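Local coordinates for pectate lyase/Amb allergen (Acidovorax citrulli, PDB 4HWV), which probably cleaves pectate by calcium-dependent beta-elimination, as a secreted right-handed parallel beta-helix enzyme of polysaccharide lyase family 1, at residues Thr24-His29 with Gly287-Leu292; Ile81-Thr86 with Ala176-Gly181; Asp88-Gly93 with Arg157-Ser162; Arg138-Lys143 with Trp212-Ser217; Tyr343-Leu348 with Pro452-Ser457. All coordinates share one frame; numbering follows the deposited sequence. Where two conformers were deposited one is given.

Contact 1: residues Thr24-His29 with Gly287-Leu292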
# COMPACT_ATOMS: atom_id res chain seq x y z
N THR A 24 -18.79 -25.72 4.97
CA THR A 24 -18.25 -27.04 4.69
C THR A 24 -17.14 -27.34 5.69
O THR A 24 -16.82 -26.49 6.53
CB THR A 24 -17.62 -27.03 3.28
OG1 THR A 24 -16.77 -25.88 3.18
CG2 THR A 24 -18.68 -27.01 2.19
N GLY A 25 -16.52 -28.51 5.59
CA GLY A 25 -15.38 -28.84 6.45
C GLY A 25 -15.73 -28.88 7.92
O GLY A 25 -16.86 -29.19 8.29
N TRP A 26 -14.76 -28.62 8.79
CA TRP A 26 -15.00 -28.80 10.20
C TRP A 26 -16.13 -27.89 10.72
O TRP A 26 -16.84 -28.27 11.66
CB TRP A 26 -13.72 -28.52 10.98
CG TRP A 26 -12.76 -29.67 11.14
CD1 TRP A 26 -11.44 -29.66 10.80
CD2 TRP A 26 -13.01 -30.94 11.78
NE1 TRP A 26 -10.85 -30.85 11.18
CE2 TRP A 26 -11.78 -31.64 11.80
CE3 TRP A 26 -14.15 -31.54 12.36
CZ2 TRP A 26 -11.66 -32.92 12.35
CZ3 TRP A 26 -14.01 -32.80 12.92
CH2 TRP A 26 -12.78 -33.47 12.91
N ALA A 27 -16.32 -26.72 10.13
CA ALA A 27 -17.42 -25.83 10.54
C ALA A 27 -18.81 -26.46 10.30
O ALA A 27 -19.81 -26.00 10.86
CB ALA A 27 -17.34 -24.49 9.84
N SER A 28 -18.87 -27.48 9.45
CA SER A 28 -20.14 -28.16 9.17
C SER A 28 -20.37 -29.39 10.04
O SER A 28 -21.43 -30.01 9.97
CB SER A 28 -20.22 -28.54 7.69
OG SER A 28 -19.40 -29.66 7.37
N HIS A 29 -19.40 -29.74 10.89
CA HIS A 29 -19.50 -30.95 11.68
C HIS A 29 -20.23 -30.67 12.99
O HIS A 29 -20.03 -29.62 13.57
CB HIS A 29 -18.10 -31.48 11.97
CG HIS A 29 -18.10 -32.74 12.78
ND1 HIS A 29 -18.23 -33.99 12.22
CD2 HIS A 29 -18.07 -32.92 14.12
CE1 HIS A 29 -18.25 -34.89 13.18
NE2 HIS A 29 -18.16 -34.27 14.34
N GLY A 287 -10.49 -22.06 20.14
CA GLY A 287 -11.02 -21.97 18.79
C GLY A 287 -11.20 -23.37 18.24
O GLY A 287 -10.32 -24.22 18.39
N ASN A 288 -12.34 -23.62 17.59
CA ASN A 288 -12.59 -24.98 17.14
C ASN A 288 -13.67 -25.01 16.07
O ASN A 288 -14.51 -24.11 16.01
CB ASN A 288 -13.01 -25.87 18.32
CG ASN A 288 -12.71 -27.33 18.10
OD1 ASN A 288 -11.96 -27.70 17.20
ND2 ASN A 288 -13.31 -28.19 18.92
N TYR A 289 -13.63 -26.03 15.22
CA TYR A 289 -14.59 -26.18 14.12
C TYR A 289 -14.64 -24.93 13.23
O TYR A 289 -15.69 -24.31 13.05
CB TYR A 289 -15.98 -26.58 14.65
CG TYR A 289 -15.99 -27.89 15.42
CD1 TYR A 289 -15.75 -29.10 14.78
CD2 TYR A 289 -16.26 -27.92 16.78
CE1 TYR A 289 -15.76 -30.29 15.48
CE2 TYR A 289 -16.27 -29.12 17.48
CZ TYR A 289 -16.01 -30.30 16.82
OH TYR A 289 -16.04 -31.49 17.51
N VAL A 290 -13.50 -24.62 12.64
CA VAL A 290 -13.36 -23.43 11.82
C VAL A 290 -13.08 -23.87 10.40
O VAL A 290 -12.23 -24.73 10.16
CB VAL A 290 -12.16 -22.58 12.31
CG1 VAL A 290 -12.02 -21.31 11.48
CG2 VAL A 290 -12.32 -22.28 13.81
N THR A 291 -13.78 -23.27 9.45
CA THR A 291 -13.47 -23.48 8.03
C THR A 291 -13.18 -22.15 7.36
O THR A 291 -13.98 -21.20 7.48
CB THR A 291 -14.62 -24.18 7.30
OG1 THR A 291 -14.73 -25.51 7.82
CG2 THR A 291 -14.37 -24.24 5.79
N LEU A 292 -12.05 -22.08 6.65
CA LEU A 292 -11.72 -20.94 5.81
C LEU A 292 -11.77 -21.41 4.37
O LEU A 292 -10.94 -22.23 3.96
CB LEU A 292 -10.32 -20.40 6.16
CG LEU A 292 -10.15 -19.97 7.61
CD1 LEU A 292 -9.56 -21.11 8.45
CD2 LEU A 292 -9.27 -18.75 7.70

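Contact 2: residues Ile81-Thr86 with Ala176-Gly181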
# COMPACT_ATOMS: atom_id res chain seq x y z
N ILE A 81 -25.38 -8.68 9.85
CA ILE A 81 -24.78 -7.35 9.79
C ILE A 81 -24.11 -7.22 8.42
O ILE A 81 -23.13 -7.91 8.12
CB ILE A 81 -23.75 -7.15 10.93
CG1 ILE A 81 -24.42 -7.32 12.30
CG2 ILE A 81 -23.08 -5.79 10.80
CD1 ILE A 81 -23.43 -7.47 13.44
N ARG A 82 -24.66 -6.33 7.59
CA ARG A 82 -24.13 -6.12 6.25
C ARG A 82 -23.21 -4.91 6.26
O ARG A 82 -23.54 -3.88 6.85
CB ARG A 82 -25.26 -5.96 5.24
CG ARG A 82 -26.13 -7.20 5.17
CD ARG A 82 -27.06 -7.25 3.97
NE ARG A 82 -27.92 -8.42 4.06
CZ ARG A 82 -27.63 -9.62 3.56
NH1 ARG A 82 -26.50 -9.84 2.89
NH2 ARG A 82 -28.50 -10.61 3.73
N ILE A 83 -22.05 -5.05 5.62
CA ILE A 83 -21.05 -3.99 5.62
C ILE A 83 -21.18 -3.17 4.33
O ILE A 83 -20.99 -3.69 3.23
CB ILE A 83 -19.61 -4.57 5.67
CG1 ILE A 83 -19.48 -5.60 6.81
CG2 ILE A 83 -18.57 -3.42 5.72
CD1 ILE A 83 -19.79 -5.07 8.18
N ARG A 84 -21.54 -1.90 4.49
CA ARG A 84 -21.65 -0.97 3.37
C ARG A 84 -20.40 -0.12 3.28
O ARG A 84 -20.16 0.74 4.12
CB ARG A 84 -22.88 -0.06 3.48
CG ARG A 84 -23.10 0.77 2.22
CD ARG A 84 -24.24 1.79 2.29
NE ARG A 84 -25.56 1.23 2.53
CZ ARG A 84 -26.27 0.58 1.61
NH1 ARG A 84 -25.77 0.35 0.41
NH2 ARG A 84 -27.49 0.14 1.91
N GLY A 85 -19.61 -0.35 2.24
CA GLY A 85 -18.40 0.43 2.04
C GLY A 85 -17.29 0.07 3.02
O GLY A 85 -17.13 -1.10 3.41
N THR A 86 -16.51 1.08 3.39
CA THR A 86 -15.31 0.87 4.19
C THR A 86 -15.51 1.27 5.65
O THR A 86 -15.94 2.38 5.94
CB THR A 86 -14.15 1.69 3.64
OG1 THR A 86 -13.79 1.18 2.35
CG2 THR A 86 -12.94 1.62 4.60
N ALA A 176 -16.92 -3.87 0.03
CA ALA A 176 -17.05 -3.86 1.48
C ALA A 176 -15.67 -4.08 2.10
O ALA A 176 -14.97 -5.03 1.73
CB ALA A 176 -17.99 -4.95 1.93
N LYS A 177 -15.27 -3.22 3.03
CA LYS A 177 -13.95 -3.33 3.64
C LYS A 177 -14.00 -3.10 5.14
O LYS A 177 -14.79 -2.27 5.63
CB LYS A 177 -12.97 -2.31 3.06
CG LYS A 177 -12.75 -2.40 1.56
CD LYS A 177 -11.52 -1.57 1.15
CE LYS A 177 -11.07 -1.86 -0.26
NZ LYS A 177 -9.72 -1.26 -0.46
N ILE A 178 -13.14 -3.81 5.87
CA ILE A 178 -12.90 -3.51 7.29
C ILE A 178 -11.39 -3.35 7.44
O ILE A 178 -10.62 -4.26 7.08
CB ILE A 178 -13.44 -4.63 8.19
CG1 ILE A 178 -14.97 -4.72 8.04
CG2 ILE A 178 -13.03 -4.37 9.64
CD1 ILE A 178 -15.60 -5.83 8.87
N LEU A 179 -10.97 -2.17 7.89
CA LEU A 179 -9.55 -1.83 7.96
C LEU A 179 -9.05 -1.64 9.37
O LEU A 179 -9.76 -1.13 10.23
CB LEU A 179 -9.27 -0.50 7.26
CG LEU A 179 -9.92 -0.22 5.91
CD1 LEU A 179 -9.57 1.21 5.48
CD2 LEU A 179 -9.47 -1.22 4.85
N HIS A 180 -7.79 -1.99 9.59
CA HIS A 180 -7.02 -1.48 10.72
C HIS A 180 -7.42 -2.02 12.08
O HIS A 180 -7.13 -1.39 13.11
CB HIS A 180 -7.06 0.06 10.73
CG HIS A 180 -6.62 0.68 9.45
ND1 HIS A 180 -7.18 1.83 8.95
CD2 HIS A 180 -5.70 0.28 8.53
CE1 HIS A 180 -6.62 2.13 7.79
NE2 HIS A 180 -5.72 1.20 7.51
N GLY A 181 -8.07 -3.18 12.12
CA GLY A 181 -8.37 -3.77 13.41
C GLY A 181 -8.57 -5.26 13.36
O GLY A 181 -8.25 -5.94 12.38

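Contact 3: residues Asp88-Gly93 with Arg157-Ser162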
# COMPACT_ATOMS: atom_id res chain seq x y z
N ASP A 88 -13.29 1.82 8.96
CA ASP A 88 -11.97 1.98 9.56
C ASP A 88 -12.13 1.75 11.05
O ASP A 88 -12.85 2.48 11.74
CB ASP A 88 -11.50 3.42 9.30
CG ASP A 88 -10.05 3.66 9.73
OD1 ASP A 88 -9.41 2.74 10.27
OD2 ASP A 88 -9.59 4.80 9.55
N LEU A 89 -11.42 0.74 11.56
CA LEU A 89 -11.51 0.43 12.99
C LEU A 89 -10.58 1.25 13.87
O LEU A 89 -10.75 1.26 15.08
CB LEU A 89 -11.26 -1.07 13.24
CG LEU A 89 -12.29 -2.01 12.60
CD1 LEU A 89 -11.89 -3.45 12.87
CD2 LEU A 89 -13.72 -1.71 13.11
N ASN A 90 -9.59 1.93 13.27
CA ASN A 90 -8.61 2.70 14.05
C ASN A 90 -9.09 4.14 14.19
O ASN A 90 -8.43 5.09 13.74
CB ASN A 90 -7.22 2.61 13.42
CG ASN A 90 -6.13 3.18 14.31
OD1 ASN A 90 -6.07 2.88 15.50
ND2 ASN A 90 -5.27 4.00 13.74
N VAL A 91 -10.27 4.29 14.80
CA VAL A 91 -10.91 5.60 14.96
C VAL A 91 -11.51 5.73 16.35
O VAL A 91 -11.82 4.72 17.00
CB VAL A 91 -12.01 5.86 13.91
CG1 VAL A 91 -11.44 5.68 12.49
CG2 VAL A 91 -13.22 4.95 14.13
N ASP A 92 -11.70 6.97 16.81
CA ASP A 92 -12.26 7.19 18.13
C ASP A 92 -13.79 7.21 18.10
O ASP A 92 -14.40 6.84 17.08
CB ASP A 92 -11.67 8.46 18.80
CG ASP A 92 -12.08 9.74 18.11
OD1 ASP A 92 -13.04 9.73 17.30
OD2 ASP A 92 -11.47 10.80 18.38
N GLY A 93 -14.42 7.58 19.22
CA GLY A 93 -15.86 7.58 19.33
C GLY A 93 -16.56 8.60 18.44
O GLY A 93 -17.79 8.56 18.31
N ARG A 157 -7.86 -1.52 22.87
CA ARG A 157 -9.26 -1.32 23.23
C ARG A 157 -10.07 -0.61 22.13
O ARG A 157 -11.30 -0.68 22.13
CB ARG A 157 -9.33 -0.59 24.56
CG ARG A 157 -8.77 -1.47 25.70
CD ARG A 157 -8.57 -0.75 27.03
NE ARG A 157 -9.86 -0.39 27.60
CZ ARG A 157 -10.26 0.87 27.74
NH1 ARG A 157 -9.45 1.85 27.38
NH2 ARG A 157 -11.46 1.14 28.25
N VAL A 158 -9.38 0.01 21.18
CA VAL A 158 -10.04 0.64 20.05
C VAL A 158 -10.17 -0.33 18.88
O VAL A 158 -11.25 -0.49 18.31
CB VAL A 158 -9.26 1.90 19.62
CG1 VAL A 158 -9.80 2.48 18.32
CG2 VAL A 158 -9.34 2.95 20.72
N VAL A 159 -9.07 -0.97 18.50
CA VAL A 159 -9.06 -1.71 17.24
C VAL A 159 -9.60 -3.13 17.36
O VAL A 159 -9.89 -3.76 16.35
CB VAL A 159 -7.66 -1.75 16.56
CG1 VAL A 159 -7.12 -0.33 16.36
CG2 VAL A 159 -6.68 -2.62 17.36
N THR A 160 -9.72 -3.64 18.60
CA THR A 160 -10.25 -4.99 18.82
C THR A 160 -11.76 -4.93 19.01
O THR A 160 -12.24 -4.17 19.85
CB THR A 160 -9.63 -5.64 20.06
OG1 THR A 160 -8.21 -5.57 19.97
CG2 THR A 160 -10.02 -7.08 20.15
N ILE A 161 -12.49 -5.74 18.23
CA ILE A 161 -13.94 -5.69 18.19
C ILE A 161 -14.49 -7.07 18.56
O ILE A 161 -14.20 -8.06 17.88
CB ILE A 161 -14.45 -5.31 16.78
CG1 ILE A 161 -13.84 -3.99 16.29
CG2 ILE A 161 -15.98 -5.27 16.77
CD1 ILE A 161 -14.24 -2.76 17.10
N SER A 162 -15.26 -7.14 19.64
CA SER A 162 -15.81 -8.40 20.12
C SER A 162 -17.00 -8.86 19.27
O SER A 162 -17.98 -8.13 19.10
CB SER A 162 -16.24 -8.24 21.58
OG SER A 162 -16.70 -9.46 22.10

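Contact 4: residues Arg138-Lys143 with Trp212-Ser217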
# COMPACT_ATOMS: atom_id res chain seq x y z
N ARG A 138 17.25 -10.27 29.40
CA ARG A 138 15.97 -10.10 30.06
C ARG A 138 15.03 -9.31 29.17
O ARG A 138 15.46 -8.58 28.28
CB ARG A 138 16.13 -9.40 31.40
CG ARG A 138 16.74 -8.01 31.29
CD ARG A 138 16.97 -7.37 32.66
NE ARG A 138 17.59 -6.05 32.54
CZ ARG A 138 17.35 -5.03 33.35
NH1 ARG A 138 16.49 -5.15 34.35
NH2 ARG A 138 17.97 -3.87 33.15
N THR A 139 13.74 -9.48 29.43
CA THR A 139 12.70 -8.74 28.75
C THR A 139 12.79 -7.26 29.13
O THR A 139 13.44 -6.89 30.11
CB THR A 139 11.34 -9.29 29.15
OG1 THR A 139 11.24 -9.29 30.58
CG2 THR A 139 11.19 -10.73 28.64
N VAL A 140 12.17 -6.39 28.34
CA VAL A 140 12.24 -4.97 28.63
C VAL A 140 11.34 -4.58 29.78
O VAL A 140 10.29 -5.20 30.01
CB VAL A 140 11.94 -4.09 27.38
CG1 VAL A 140 12.96 -4.35 26.27
CG2 VAL A 140 10.52 -4.35 26.87
N SER A 141 11.74 -3.54 30.50
CA SER A 141 10.96 -3.02 31.61
C SER A 141 11.36 -1.56 31.81
O SER A 141 12.33 -1.10 31.23
CB SER A 141 11.24 -3.81 32.89
OG SER A 141 12.56 -3.55 33.35
N GLY A 142 10.62 -0.84 32.64
CA GLY A 142 10.95 0.54 32.92
C GLY A 142 10.08 1.52 32.15
O GLY A 142 9.16 1.14 31.41
N LYS A 143 10.41 2.79 32.30
CA LYS A 143 9.55 3.88 31.88
C LYS A 143 9.16 3.88 30.39
O LYS A 143 7.98 3.96 30.10
CB LYS A 143 10.16 5.22 32.32
CG LYS A 143 9.47 6.44 31.74
CD LYS A 143 10.07 7.71 32.32
CE LYS A 143 9.52 8.93 31.65
NZ LYS A 143 10.11 10.15 32.27
N TRP A 212 9.69 -4.44 21.49
CA TRP A 212 10.95 -5.15 21.29
C TRP A 212 11.11 -6.19 22.41
O TRP A 212 11.08 -5.84 23.59
CB TRP A 212 12.13 -4.19 21.29
CG TRP A 212 13.47 -4.87 21.23
CD1 TRP A 212 14.41 -4.92 22.22
CD2 TRP A 212 14.03 -5.59 20.11
NE1 TRP A 212 15.50 -5.64 21.80
CE2 TRP A 212 15.30 -6.05 20.51
CE3 TRP A 212 13.57 -5.89 18.81
CZ2 TRP A 212 16.13 -6.81 19.66
CZ3 TRP A 212 14.39 -6.63 17.97
CH2 TRP A 212 15.66 -7.09 18.41
N ASP A 213 11.24 -7.46 22.04
CA ASP A 213 11.49 -8.49 23.05
C ASP A 213 12.90 -8.99 22.82
O ASP A 213 13.13 -9.78 21.91
CB ASP A 213 10.50 -9.65 22.93
CG ASP A 213 10.75 -10.74 23.97
OD1 ASP A 213 11.77 -10.70 24.72
OD2 ASP A 213 9.92 -11.66 24.06
N PRO A 214 13.86 -8.54 23.67
CA PRO A 214 15.26 -8.94 23.50
C PRO A 214 15.48 -10.45 23.55
O PRO A 214 16.48 -10.92 23.02
CB PRO A 214 15.97 -8.29 24.70
CG PRO A 214 15.06 -7.16 25.12
CD PRO A 214 13.66 -7.61 24.80
N THR A 215 14.59 -11.19 24.20
CA THR A 215 14.76 -12.62 24.41
C THR A 215 14.12 -13.48 23.33
O THR A 215 14.39 -14.68 23.25
CB THR A 215 14.25 -13.07 25.82
OG1 THR A 215 12.82 -13.01 25.87
CG2 THR A 215 14.83 -12.18 26.91
N ASP A 216 13.28 -12.89 22.49
CA ASP A 216 12.57 -13.67 21.47
C ASP A 216 13.56 -14.18 20.43
O ASP A 216 14.30 -13.41 19.84
CB ASP A 216 11.50 -12.79 20.81
CG ASP A 216 10.63 -13.54 19.81
OD1 ASP A 216 11.04 -14.59 19.27
OD2 ASP A 216 9.52 -13.06 19.55
N SER A 217 13.60 -15.49 20.23
CA SER A 217 14.54 -16.11 19.30
C SER A 217 16.00 -15.84 19.70
O SER A 217 16.91 -15.89 18.87
CB SER A 217 14.27 -15.69 17.85
OG SER A 217 12.90 -15.91 17.54
O HOH W 1 10.55 -7.60 26.18

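Contact 5: residues Tyr343-Leu348 with Pro452-Ser457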
# COMPACT_ATOMS: atom_id res chain seq x y z
N TYR A 343 -1.26 -29.03 17.71
CA TYR A 343 -2.38 -29.62 18.47
C TYR A 343 -3.64 -29.96 17.69
O TYR A 343 -4.28 -30.94 18.04
CB TYR A 343 -2.69 -28.82 19.76
CG TYR A 343 -1.58 -29.03 20.76
CD1 TYR A 343 -1.43 -30.25 21.42
CD2 TYR A 343 -0.62 -28.04 20.99
CE1 TYR A 343 -0.38 -30.48 22.30
CE2 TYR A 343 0.44 -28.26 21.86
CZ TYR A 343 0.56 -29.48 22.50
OH TYR A 343 1.60 -29.73 23.35
N GLY A 344 -3.98 -29.20 16.66
CA GLY A 344 -5.25 -29.40 15.96
C GLY A 344 -5.21 -30.41 14.82
O GLY A 344 -4.15 -30.76 14.29
N MET A 345 -6.40 -30.88 14.44
CA MET A 345 -6.60 -31.70 13.24
C MET A 345 -6.96 -30.76 12.11
O MET A 345 -8.08 -30.24 12.05
CB MET A 345 -7.69 -32.74 13.49
CG MET A 345 -7.30 -33.66 14.67
SD MET A 345 -8.69 -34.51 15.43
CE MET A 345 -8.96 -35.65 14.13
N VAL A 346 -6.00 -30.49 11.24
CA VAL A 346 -6.14 -29.44 10.23
C VAL A 346 -6.04 -30.02 8.83
O VAL A 346 -5.09 -30.74 8.49
CB VAL A 346 -5.08 -28.35 10.44
CG1 VAL A 346 -5.12 -27.30 9.33
CG2 VAL A 346 -5.29 -27.69 11.80
N HIS A 347 -7.07 -29.74 8.02
CA HIS A 347 -7.20 -30.26 6.67
C HIS A 347 -7.00 -29.10 5.70
O HIS A 347 -7.71 -28.10 5.79
CB HIS A 347 -8.61 -30.86 6.54
CG HIS A 347 -8.90 -31.53 5.23
ND1 HIS A 347 -10.20 -31.74 4.82
CD2 HIS A 347 -8.10 -32.07 4.28
CE1 HIS A 347 -10.20 -32.40 3.68
NE2 HIS A 347 -8.94 -32.60 3.31
N LEU A 348 -6.04 -29.23 4.79
CA LEU A 348 -5.84 -28.21 3.75
C LEU A 348 -6.01 -28.90 2.41
O LEU A 348 -5.24 -29.79 2.07
CB LEU A 348 -4.43 -27.59 3.80
CG LEU A 348 -4.07 -26.94 5.14
CD1 LEU A 348 -3.22 -27.88 5.99
CD2 LEU A 348 -3.40 -25.58 4.94
N PRO A 452 -0.12 -40.98 10.38
CA PRO A 452 -1.46 -40.40 10.57
C PRO A 452 -2.49 -41.43 11.03
O PRO A 452 -2.41 -42.62 10.66
CB PRO A 452 -1.81 -39.89 9.17
CG PRO A 452 -0.51 -39.62 8.53
CD PRO A 452 0.43 -40.68 9.05
N ALA A 453 -3.44 -40.97 11.85
CA ALA A 453 -4.46 -41.84 12.42
C ALA A 453 -5.81 -41.14 12.44
O ALA A 453 -6.68 -41.47 13.26
CB ALA A 453 -4.06 -42.28 13.83
N TRP A 454 -6.00 -40.17 11.54
CA TRP A 454 -7.32 -39.61 11.28
C TRP A 454 -7.48 -39.31 9.82
O TRP A 454 -6.50 -39.17 9.09
CB TRP A 454 -7.57 -38.33 12.08
CG TRP A 454 -6.93 -37.10 11.48
CD1 TRP A 454 -5.59 -36.85 11.41
CD2 TRP A 454 -7.58 -35.96 10.90
NE1 TRP A 454 -5.37 -35.62 10.83
CE2 TRP A 454 -6.57 -35.06 10.49
CE3 TRP A 454 -8.93 -35.61 10.68
CZ2 TRP A 454 -6.85 -33.83 9.89
CZ3 TRP A 454 -9.21 -34.38 10.08
CH2 TRP A 454 -8.17 -33.50 9.69
N LYS A 455 -8.72 -39.21 9.37
CA LYS A 455 -8.96 -38.66 8.05
C LYS A 455 -10.20 -37.80 8.06
O LYS A 455 -11.21 -38.14 8.69
CB LYS A 455 -9.06 -39.75 6.99
CG LYS A 455 -10.17 -40.74 7.22
CD LYS A 455 -9.98 -41.98 6.32
CE LYS A 455 -8.55 -42.47 6.35
NZ LYS A 455 -8.41 -43.92 6.04
N PRO A 456 -10.12 -36.65 7.39
CA PRO A 456 -11.25 -35.72 7.43
C PRO A 456 -12.54 -36.28 6.85
O PRO A 456 -13.60 -35.86 7.30
CB PRO A 456 -10.76 -34.50 6.64
CG PRO A 456 -9.51 -34.94 5.94
CD PRO A 456 -8.93 -36.09 6.72
N SER A 457 -12.48 -37.23 5.91
CA SER A 457 -13.71 -37.79 5.34
C SER A 457 -14.56 -38.54 6.37
O SER A 457 -15.74 -38.81 6.13
CB SER A 457 -13.40 -38.69 4.13
OG SER A 457 -12.56 -39.76 4.54

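Contact 1: residues Thr24-His29 with Gly287-Leu292
Tyr289 lies against the short 3-10 turn of Trp26-Ser28, and each part of its side chain meets something different there. Tyr289 CB starts beside the carbonyl of Trp26, 3.5 Å from Trp26 O. With CG anti to the carbonyl carbon (chi1 -59°), the ring swings along the turn, so that Tyr289 CD1 still touches Trp26 O at 3.4 Å. One atom further out, Tyr289 CE1 touches both aromatic neighbours, 3.7 Å from Trp26 CE3 and 3.8 Å from His29 CD2. The rings of Trp26 and Tyr289 are inclined by 64°, whereas those of His29 and Tyr289 run nearly parallel but hardly overlap. His236 stacks on Tyr289 from outside the two segments, and His29 ND1 is held by Phe459 O.

The polar half of the contact turns on the hydroxyl of Thr291. Thr291 OG1 donates to Thr24 O at 2.6 Å, from a direction tilted out of the carbonyl plane, and accepts a nearly straight bond (168°) from Ala27 N at 3.1 Å. Engaged by two bonds, as donor and as acceptor, OG1 ties the start of the 3-10 turn to the strand, while Trp26 N goes to Thr325 on the next strand. An N-terminal arm is thus fastened across the outer face of a right-handed parallel beta-helix, with the aromatic cluster at a corner where the chain turns into strand 290-293.

Contact 2: residues Ile81-Thr86 with Ala176-Gly181
Thr86 and Lys177 form a parallel bridge between neighbouring coils of the right-handed beta-helix, strand 86-88 lying beside strand 177-179. Their side chains run side by side in the same direction, Thr86 OG1 resting 3.7 Å from Lys177 CB. The methyl takes the other branch: Thr86 CG2, anti to the backbone N (chi1 of the hydroxyl branch -66°), reaches along the sheet to Leu179 CD1 at 3.5 Å. One backbone bond joins the segments, from Lys177 N to Gly85 O at 2.8 Å; it is nearly straight at the hydrogen (166°), but the donor stands above the carbonyl plane.

Upstream, Ile83 CB and Ala176 CB lie 4.1 Å apart. The carbonyl Ile83 O is 3.5 Å from Ala176 CB. The delta methyl of Ile83 goes further, to Ile178 CD1.

Around this first shell lie further partners. Ile83 is positioned by backbone bonding to Leu170 of strand 167-171, the partner of strand 79-83, so the chain changes neighbours as it rounds the corner at Arg84 and Gly85, where Gly85 has positive phi. The extended chain of Lys177 is held by a salt bridge with Glu203 on strand 201-203, one coil further on. Ser360 of the second subunit packs against Thr86. At the bridge itself, Thr86 CA makes a CA-H...O contact with Lys177 O at 3.5 Å.

Contact 3: residues Asp88-Gly93 with Arg157-Ser162
Leu89 reaches Ile161 because its CG stands anti to the carbonyl carbon (chi1 -63°), while an extended second torsion places CD1 outermost, with CD2 beside it. Leu89 CD2 then lies 3.9 Å from Ile161 CG1, the two branched chains meeting at a slant, and Leu89 CD1 comes 4.0 Å from Val159 O. Val158 contributes a different branch: its CG1 is anti to the backbone N (chi1 172°), which aims this methyl at the carbonyls of the facing loop. Val158 CG1 sits 3.6 Å from Leu89 O and 3.3 Å from Val91 O. Val91 O is buried by the contact and has no polar partner; the methyl of Val158 lies against it.

The side chains of Asn90 and Val159 run alongside each other, with Asn90 OD1 3.5 Å from Val159 CG1. That amide oxygen has its polar partners elsewhere, in the hydroxyl of Tyr103 and the side-chain amide of Gln155, and is thereby fixed against the valine.

Local bonds help shape the loop. Asp88 OD1 accepts from Asn90 N at 3.1 Å, met from well above the carboxylate plane, in an Asx turn; the same oxygen also bonds His180 ND1. An inverse gamma turn is centred on Asn90, with only a weak bond from Val91 N to Leu89 O. On the other side of the contact helix 143-159 passes directly into strand 160-163, and Ile161 also packs on helix 50-57, placing the contact at the helix-covered N-terminal end characteristic of the pectate lyase beta-helix.

Contact 4: residues Arg138-Lys143 with Trp212-Ser217
Arg138 meets the turn after strand 211-213 through its carbonyl group: Arg138 O lies 3.5 Å from Pro214 CG, and its carbonyl carbon touches the methyl of Thr215. Its side chain leaves in another direction, and the guanidinium makes a cation-pi contact with Trp134. Thr139 follows, presenting its methyl to a polar pair, with Thr139 CG2 3.9 Å from Thr215 OG1 and 4.0 Å from Asp213 OD1. Asp213 OD1 is gripped twice within its own segment, by Thr215 N at 2.9 Å and by Thr215 OG1, which donates on the syn side. These bonds hold Asp213 and Thr215 together beneath the methyl.

Val140 completes the contact. With CG1 anti to the carbonyl carbon (chi1 -62°), Val140 CG1 packs against Pro214 CD at 3.6 Å and, obliquely, the indole of Trp212. Beside it a water bridges the backbones, accepting from Val140 N at 3.0 Å and donating to Trp212 O at 3.2 Å. Tyr125 and Tyr129 of helix 118-129 also pack on Val140. The receiving turn is an Asx turn within a type I beta turn from Asp213 to Asp216, at the end of an antiparallel strand pair in the loops outside the beta-helix.

Contact 5: residues Tyr343-Leu348 with Pro452-Ser457
Met345 and Trp454, with His347 and Pro456, seat the C-terminal loop on the outer face of the right-handed beta-helix, at the start of strand 345-356. The tight end is at His347. Its imidazole lies flat beneath the proline: Pro456 CG sits 3.3 Å from the centroid of the His347 ring and only 4° off the normal, a close CH-pi contact. Pro456 CB is shifted toward the ring nitrogen, 3.4 Å from His347 ND1. The ring's rotation is set from outside, since ND1 bonds Tyr460 OH and NE2 bonds Glu380 OE1.

The indole of Trp454 is sandwiched between Met345 and Pro456. Met345 CB lies over one face of the six-membered ring of Trp454, 3.8 Å from the centroid and 8° off the normal; Pro456 CD covers the opposite face. Val346 O is at the indole edge, in plane, and Trp454 CH2 also comes within 4.1 Å of His347 CB.

Toward the solvent the fit loosens. Ala453 and Lys455, flanking the tryptophan, are exposed and take no part, and Met345 itself is partly exposed. Its sulfur makes a more distant Met-aromatic contact, Met345 SD standing 5.2 Å from the centroid of the six-membered ring of Trp454, above the face. Yet the side chain of Met345 doubles back through its third torsion (chi3 73°), which returns the terminal methyl to close contact with the indole, Met345 CE lying 3.5 Å from Trp454 CE3.

From the N terminus, contact 1 closes the longest loop, tying the arm at Thr24-His29 to strand 290-293 and enclosing contacts 2, 3 and 4. Contact 2 joins early coils of the beta-helix, and contact 3 is nested inside its loop; these two touch, Leu89 N meeting Leu179 O and Asp88 meeting His180. Contact 4 opens inside both of their loops but closes after them, so it crosses each; it links loops on the other side of the chain's centre from contact 1. Contact 5 follows in series, binding the C-terminal loop to strand 345-356. It adjoins contact 1, with Trp26 packed against Trp454, so both terminal regions share one outer face.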